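Local coordinates for protein Cag-Z (Helicobacter pylori, PDB 1S2X) that is of unknown function but is encoded on the cag pathogenicity island, which specifies a type IV secretion system, and so probably serves that system, at residues A43-D48 and L56-E61; S72-Y77 and G165-E170. The protein carries 1 engineered substitution. One frame throughout, in Å; residues are numbered along the deposited sequence.

Contact 1. Residues A43-D48 and L56-E61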
loop_
_atom_site.group_PDB
_atom_site.type_symbol
_atom_site.label_atom_id
_atom_site.label_comp_id
_atom_site.label_asym_id
_atom_site.label_seq_id
_atom_site.Cartn_x
_atom_site.Cartn_y
_atom_site.Cartn_z
ATOM N N ALA A 43 -21.594 1.843 7.275
ATOM C CA ALA A 43 -20.985 0.951 8.274
ATOM C C ALA A 43 -21.192 1.403 9.706
ATOM O O ALA A 43 -20.766 0.704 10.632
ATOM C CB ALA A 43 -19.501 0.800 7.973
ATOM N N THR A 44 -21.834 2.546 9.956
ATOM C CA THR A 44 -22.027 2.914 11.361
ATOM C C THR A 44 -22.927 1.935 12.108
ATOM O O THR A 44 -22.736 1.700 13.310
ATOM C CB THR A 44 -22.622 4.332 11.486
ATOM O OG1 THR A 44 -23.847 4.361 10.744
ATOM C CG2 THR A 44 -21.701 5.376 10.882
ATOM N N SER A 45 -23.916 1.334 11.455
ATOM C CA SER A 45 -24.816 0.388 12.113
ATOM C C SER A 45 -24.140 -0.874 12.633
ATOM O O SER A 45 -24.730 -1.571 13.478
ATOM C CB SER A 45 -25.956 0.007 11.155
ATOM O OG SER A 45 -25.532 -0.902 10.153
ATOM N N LEU A 46 -22.927 -1.221 12.209
ATOM C CA LEU A 46 -22.216 -2.355 12.795
ATOM C C LEU A 46 -22.158 -2.249 14.329
ATOM O O LEU A 46 -22.195 -3.233 15.065
ATOM C CB LEU A 46 -20.771 -2.461 12.304
ATOM C CG LEU A 46 -20.568 -2.767 10.825
ATOM C CD1 LEU A 46 -19.091 -2.624 10.484
ATOM C CD2 LEU A 46 -21.140 -4.146 10.497
ATOM N N LYS A 47 -22.053 -1.012 14.785
ATOM C CA LYS A 47 -21.973 -0.719 16.216
ATOM C C LYS A 47 -23.245 -1.151 16.928
ATOM O O LYS A 47 -23.251 -1.487 18.110
ATOM C CB LYS A 47 -21.711 0.775 16.397
ATOM C CG LYS A 47 -21.537 1.242 17.827
ATOM C CD LYS A 47 -20.564 2.405 17.923
ATOM C CE LYS A 47 -19.273 1.990 18.611
ATOM N NZ LYS A 47 -19.523 1.025 19.718
ATOM N N ASP A 48 -24.382 -1.162 16.218
ATOM C CA ASP A 48 -25.593 -1.620 16.901
ATOM C C ASP A 48 -25.856 -3.100 16.666
ATOM O O ASP A 48 -27.004 -3.534 16.821
ATOM C CB ASP A 48 -26.812 -0.801 16.467
ATOM C CG ASP A 48 -26.605 0.688 16.672
ATOM O OD1 ASP A 48 -27.044 1.472 15.807
ATOM O OD2 ASP A 48 -26.003 1.079 17.693
ATOM N N LEU A 56 -21.914 -10.363 11.940
ATOM C CA LEU A 56 -21.393 -10.940 10.695
ATOM C C LEU A 56 -22.408 -10.841 9.573
ATOM O O LEU A 56 -22.052 -10.697 8.408
ATOM C CB LEU A 56 -20.988 -12.400 10.905
ATOM C CG LEU A 56 -19.670 -12.543 11.672
ATOM C CD1 LEU A 56 -19.185 -13.979 11.628
ATOM C CD2 LEU A 56 -18.643 -11.561 11.104
ATOM N N ARG A 57 -23.679 -10.937 9.949
ATOM C CA ARG A 57 -24.739 -10.711 8.987
ATOM C C ARG A 57 -24.662 -9.269 8.480
ATOM O O ARG A 57 -24.858 -8.991 7.304
ATOM C CB ARG A 57 -26.117 -10.931 9.602
ATOM C CG ARG A 57 -27.236 -10.670 8.601
ATOM C CD ARG A 57 -27.627 -12.004 7.954
ATOM N NE ARG A 57 -27.704 -13.061 8.962
ATOM C CZ ARG A 57 -28.740 -13.258 9.767
ATOM N NH1 ARG A 57 -29.817 -12.493 9.705
ATOM N NH2 ARG A 57 -28.706 -14.252 10.651
ATOM N N ARG A 58 -24.374 -8.346 9.399
ATOM C CA ARG A 58 -24.281 -6.946 8.990
ATOM C C ARG A 58 -22.999 -6.719 8.217
ATOM O O ARG A 58 -22.906 -5.837 7.368
ATOM C CB ARG A 58 -24.344 -6.056 10.229
ATOM C CG ARG A 58 -25.716 -6.077 10.896
ATOM C CD ARG A 58 -25.835 -5.001 11.965
ATOM N NE ARG A 58 -27.014 -5.216 12.804
ATOM C CZ ARG A 58 -27.691 -4.247 13.406
ATOM N NH1 ARG A 58 -27.328 -2.976 13.273
ATOM N NH2 ARG A 58 -28.746 -4.577 14.143
ATOM N N VAL A 59 -21.984 -7.530 8.507
ATOM C CA VAL A 59 -20.732 -7.437 7.740
ATOM C C VAL A 59 -20.932 -7.971 6.324
ATOM O O VAL A 59 -20.489 -7.345 5.355
ATOM C CB VAL A 59 -19.594 -8.185 8.444
ATOM C CG1 VAL A 59 -18.378 -8.296 7.519
ATOM C CG2 VAL A 59 -19.208 -7.501 9.747
ATOM N N GLN A 60 -21.607 -9.086 6.103
ATOM C CA GLN A 60 -22.052 -9.468 4.771
ATOM C C GLN A 60 -22.789 -8.367 4.014
ATOM O O GLN A 60 -22.520 -8.034 2.863
ATOM C CB GLN A 60 -23.043 -10.651 4.846
ATOM C CG GLN A 60 -22.388 -11.980 5.169
ATOM C CD GLN A 60 -23.305 -13.127 4.771
ATOM O OE1 GLN A 60 -24.182 -12.996 3.917
ATOM N NE2 GLN A 60 -23.064 -14.259 5.403
ATOM N N GLU A 61 -23.789 -7.747 4.635
ATOM C CA GLU A 61 -24.514 -6.665 3.957
ATOM C C GLU A 61 -23.610 -5.496 3.622
ATOM O O GLU A 61 -23.764 -4.806 2.613
ATOM C CB GLU A 61 -25.684 -6.210 4.840
ATOM C CG GLU A 61 -26.723 -5.353 4.141
ATOM C CD GLU A 61 -27.194 -5.982 2.841
ATOM O OE1 GLU A 61 -27.721 -7.113 2.879
ATOM O OE2 GLU A 61 -27.021 -5.361 1.774
#
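R58 reaches from helix 52-68 to the turn that follows helix 31-43 and meets two of its backbone carbonyls. NH1 of R58 donates a weak hydrogen bond to O of S45 at 3.0 Å, bent to 124° at the hydrogen, and that oxygen is already taken by N of D48, 2.8 Å away, in an i to i+3 bond within the turn. The carbonyl O of D48 lies over one face of the guanidinium, displaced toward its rim, 3.4 Å from NH2 of R58; the angle is too poor for a bond. Nearer the R58 backbone, the methyl CD2 of L46 sits 3.7 Å from CB of R58 as the two side chains pass in opposite directions, and the same methyl packs 3.9 Å from CG2 of V59. The R58 chain makes this reach because it is extended from CG to NE, with chi2 at -170°. Its strongest polar partner is D54, one turn earlier on the same helix, whose OD2 forms a salt bridge with NE. V59 turns on to A155 and I158 of helix 149-158, while L46 also touches L62 of helix 52-68. The contact thus packs the turn after helix 31-43 against helix 52-68, pairing a leucine-valine touch near the helix backbone with a polar guanidinium end: the guanidinium is probably held largely by D54, and its positive charge probably favours the carbonyl-rich end of the turn.

Contact 2. Residues S72-Y77 and G165-E170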
loop_
_atom_site.group_PDB
_atom_site.type_symbol
_atom_site.label_atom_id
_atom_site.label_comp_id
_atom_site.label_asym_id
_atom_site.label_seq_id
_atom_site.Cartn_x
_atom_site.Cartn_y
_atom_site.Cartn_z
ATOM N N SER A 72 -13.450 -0.815 -4.670
ATOM C CA SER A 72 -12.534 -1.820 -5.204
ATOM C C SER A 72 -11.126 -1.597 -4.668
ATOM O O SER A 72 -10.548 -0.527 -4.818
ATOM C CB SER A 72 -12.508 -1.784 -6.738
ATOM O OG SER A 72 -12.241 -3.074 -7.274
ATOM N N PHE A 73 -10.591 -2.641 -4.048
ATOM C CA PHE A 73 -9.231 -2.557 -3.534
ATOM C C PHE A 73 -8.234 -2.884 -4.638
ATOM O O PHE A 73 -7.087 -2.455 -4.571
ATOM C CB PHE A 73 -9.041 -3.514 -2.367
ATOM C CG PHE A 73 -9.920 -3.187 -1.170
ATOM C CD1 PHE A 73 -10.240 -1.863 -0.883
ATOM C CD2 PHE A 73 -10.385 -4.206 -0.365
ATOM C CE1 PHE A 73 -11.028 -1.577 0.217
ATOM C CE2 PHE A 73 -11.205 -3.911 0.718
ATOM C CZ PHE A 73 -11.533 -2.599 0.996
ATOM N N ASP A 74 -8.717 -3.635 -5.623
ATOM C CA ASP A 74 -7.889 -3.972 -6.781
ATOM C C ASP A 74 -7.189 -2.739 -7.338
ATOM O O ASP A 74 -6.023 -2.775 -7.743
ATOM C CB ASP A 74 -8.762 -4.667 -7.833
ATOM C CG ASP A 74 -9.219 -6.038 -7.321
ATOM O OD1 ASP A 74 -10.290 -6.523 -7.738
ATOM O OD2 ASP A 74 -8.500 -6.624 -6.490
ATOM N N ALA A 75 -7.894 -1.606 -7.336
ATOM C CA ALA A 75 -7.264 -0.385 -7.853
ATOM C C ALA A 75 -6.023 -0.026 -7.050
ATOM O O ALA A 75 -4.991 0.331 -7.624
ATOM C CB ALA A 75 -8.265 0.753 -7.798
ATOM N N TYR A 76 -6.114 -0.108 -5.720
ATOM C CA TYR A 76 -4.962 0.235 -4.878
ATOM C C TYR A 76 -3.813 -0.743 -5.149
ATOM O O TYR A 76 -2.666 -0.338 -4.974
ATOM C CB TYR A 76 -5.270 0.231 -3.377
ATOM C CG TYR A 76 -6.393 1.155 -2.976
ATOM C CD1 TYR A 76 -7.256 0.854 -1.931
ATOM C CD2 TYR A 76 -6.594 2.352 -3.659
ATOM C CE1 TYR A 76 -8.283 1.713 -1.583
ATOM C CE2 TYR A 76 -7.617 3.211 -3.317
ATOM C CZ TYR A 76 -8.457 2.888 -2.275
ATOM O OH TYR A 76 -9.478 3.746 -1.930
ATOM N N TYR A 77 -4.165 -1.958 -5.540
ATOM C CA TYR A 77 -3.231 -3.011 -5.912
ATOM C C TYR A 77 -2.390 -2.521 -7.093
ATOM O O TYR A 77 -1.167 -2.656 -7.095
ATOM C CB TYR A 77 -3.923 -4.335 -6.272
ATOM C CG TYR A 77 -2.937 -5.432 -6.634
ATOM C CD1 TYR A 77 -2.159 -6.025 -5.653
ATOM C CD2 TYR A 77 -2.754 -5.880 -7.937
ATOM C CE1 TYR A 77 -1.250 -7.022 -5.941
ATOM C CE2 TYR A 77 -1.844 -6.877 -8.243
ATOM C CZ TYR A 77 -1.090 -7.452 -7.242
ATOM O OH TYR A 77 -0.174 -8.449 -7.505
ATOM N N GLY A 165 -4.756 -8.167 1.513
ATOM C CA GLY A 165 -3.538 -8.337 2.302
ATOM C C GLY A 165 -2.620 -9.332 1.594
ATOM O O GLY A 165 -1.448 -9.019 1.365
ATOM N N LYS A 166 -3.141 -10.499 1.219
ATOM C CA LYS A 166 -2.381 -11.471 0.437
ATOM C C LYS A 166 -1.750 -10.794 -0.776
ATOM O O LYS A 166 -0.561 -10.879 -1.082
ATOM C CB LYS A 166 -3.234 -12.629 -0.086
ATOM C CG LYS A 166 -3.821 -13.587 0.935
ATOM C CD LYS A 166 -5.020 -14.325 0.366
ATOM C CE LYS A 166 -5.932 -14.903 1.432
ATOM N NZ LYS A 166 -5.184 -15.610 2.508
ATOM N N LYS A 167 -2.606 -10.085 -1.521
ATOM C CA LYS A 167 -2.060 -9.472 -2.734
ATOM C C LYS A 167 -1.012 -8.435 -2.362
ATOM O O LYS A 167 -0.031 -8.245 -3.091
ATOM C CB LYS A 167 -3.193 -8.906 -3.579
ATOM C CG LYS A 167 -4.128 -9.977 -4.132
ATOM C CD LYS A 167 -4.782 -9.535 -5.432
ATOM C CE LYS A 167 -5.774 -8.408 -5.224
ATOM N NZ LYS A 167 -6.062 -7.657 -6.489
ATOM N N LEU A 168 -1.192 -7.771 -1.218
ATOM C CA LEU A 168 -0.194 -6.785 -0.811
ATOM C C LEU A 168 1.102 -7.499 -0.436
ATOM O O LEU A 168 2.187 -6.970 -0.673
ATOM C CB LEU A 168 -0.678 -5.944 0.364
ATOM C CG LEU A 168 -0.789 -4.435 0.189
ATOM C CD1 LEU A 168 -1.347 -4.066 -1.176
ATOM C CD2 LEU A 168 -1.664 -3.837 1.286
ATOM N N ASN A 169 0.978 -8.696 0.138
ATOM C CA ASN A 169 2.153 -9.471 0.508
ATOM C C ASN A 169 3.011 -9.827 -0.704
ATOM O O ASN A 169 4.238 -9.790 -0.600
ATOM C CB ASN A 169 1.786 -10.765 1.234
ATOM C CG ASN A 169 1.127 -10.520 2.576
ATOM O OD1 ASN A 169 0.941 -9.373 2.987
ATOM N ND2 ASN A 169 0.767 -11.611 3.251
ATOM N N GLU A 170 2.407 -10.180 -1.827
ATOM C CA GLU A 170 3.151 -10.458 -3.051
ATOM C C GLU A 170 3.922 -9.238 -3.548
ATOM O O GLU A 170 5.044 -9.348 -4.049
ATOM C CB GLU A 170 2.214 -10.921 -4.168
ATOM C CG GLU A 170 1.407 -12.156 -3.802
ATOM C CD GLU A 170 0.402 -12.493 -4.896
ATOM O OE1 GLU A 170 -0.101 -11.545 -5.533
ATOM O OE2 GLU A 170 0.155 -13.699 -5.107
#
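K167 of helix 161-183 supplies the charged interactions, gripping D74 and lying above the ring of Y77, both near the start of helix 74-101. In the salt bridge, NZ of K167 stands 2.6 Å from OD2 of D74, a short hydrogen-bonded pair. The ammonium comes from above the carboxylate, 39° out of its plane. The second charged interaction is cation-pi: NZ of K167 lies 4.3 Å from the Y77 ring centroid and 27° off the normal, on the CB side of the ring, with CG its nearest ring atom. A bend at chi3 in the lysine chain carries the ammonium back over the ring and toward D74.

Van der Waals contacts run along the CD1-CE1 side of the ring. CE1 of Y77 is 3.6 Å from CB of K167, and the carbonyl O of K167 meets the ring edge in its plane, 3.3 Å from CE1. The ring extends across to the partner helix because CG of Y77 is anti to its backbone N (chi1 -179°), and the lysine side chain crosses it at about a right angle. Farther out, OH of Y77 comes within 3.7 Å of OE1 of E170, too long to count as a bond, with the ring and carboxylate planes inclined to each other. Y77 also packs on I171, one turn along from K167.

One ammonium thus shares its charge between a carboxylate and an aromatic face, which probably favours the protonated lysine and ties two helices distant in sequence at the protein surface.

In the fold
Both segments of contact 1 precede those of contact 2 in the chain, and helix 52-68 is followed, after a short linker, by helix 74-101. The centres of the two contacts lie 23 Å apart and their nearest atoms about 11 Å apart, without touching. Contact 1 is local and peripheral, with its centre about 26 Å from that of the chain; contact 2, about 8 Å from it, joins segments 88 residues apart. Helix 161-183 follows helix 149-158, which backs V59 of contact 1, while helix 105-135 covers F73, Y76 and L168 beside contact 2. The R58 salt bridge stays within one helix, whereas that of K167 joins two.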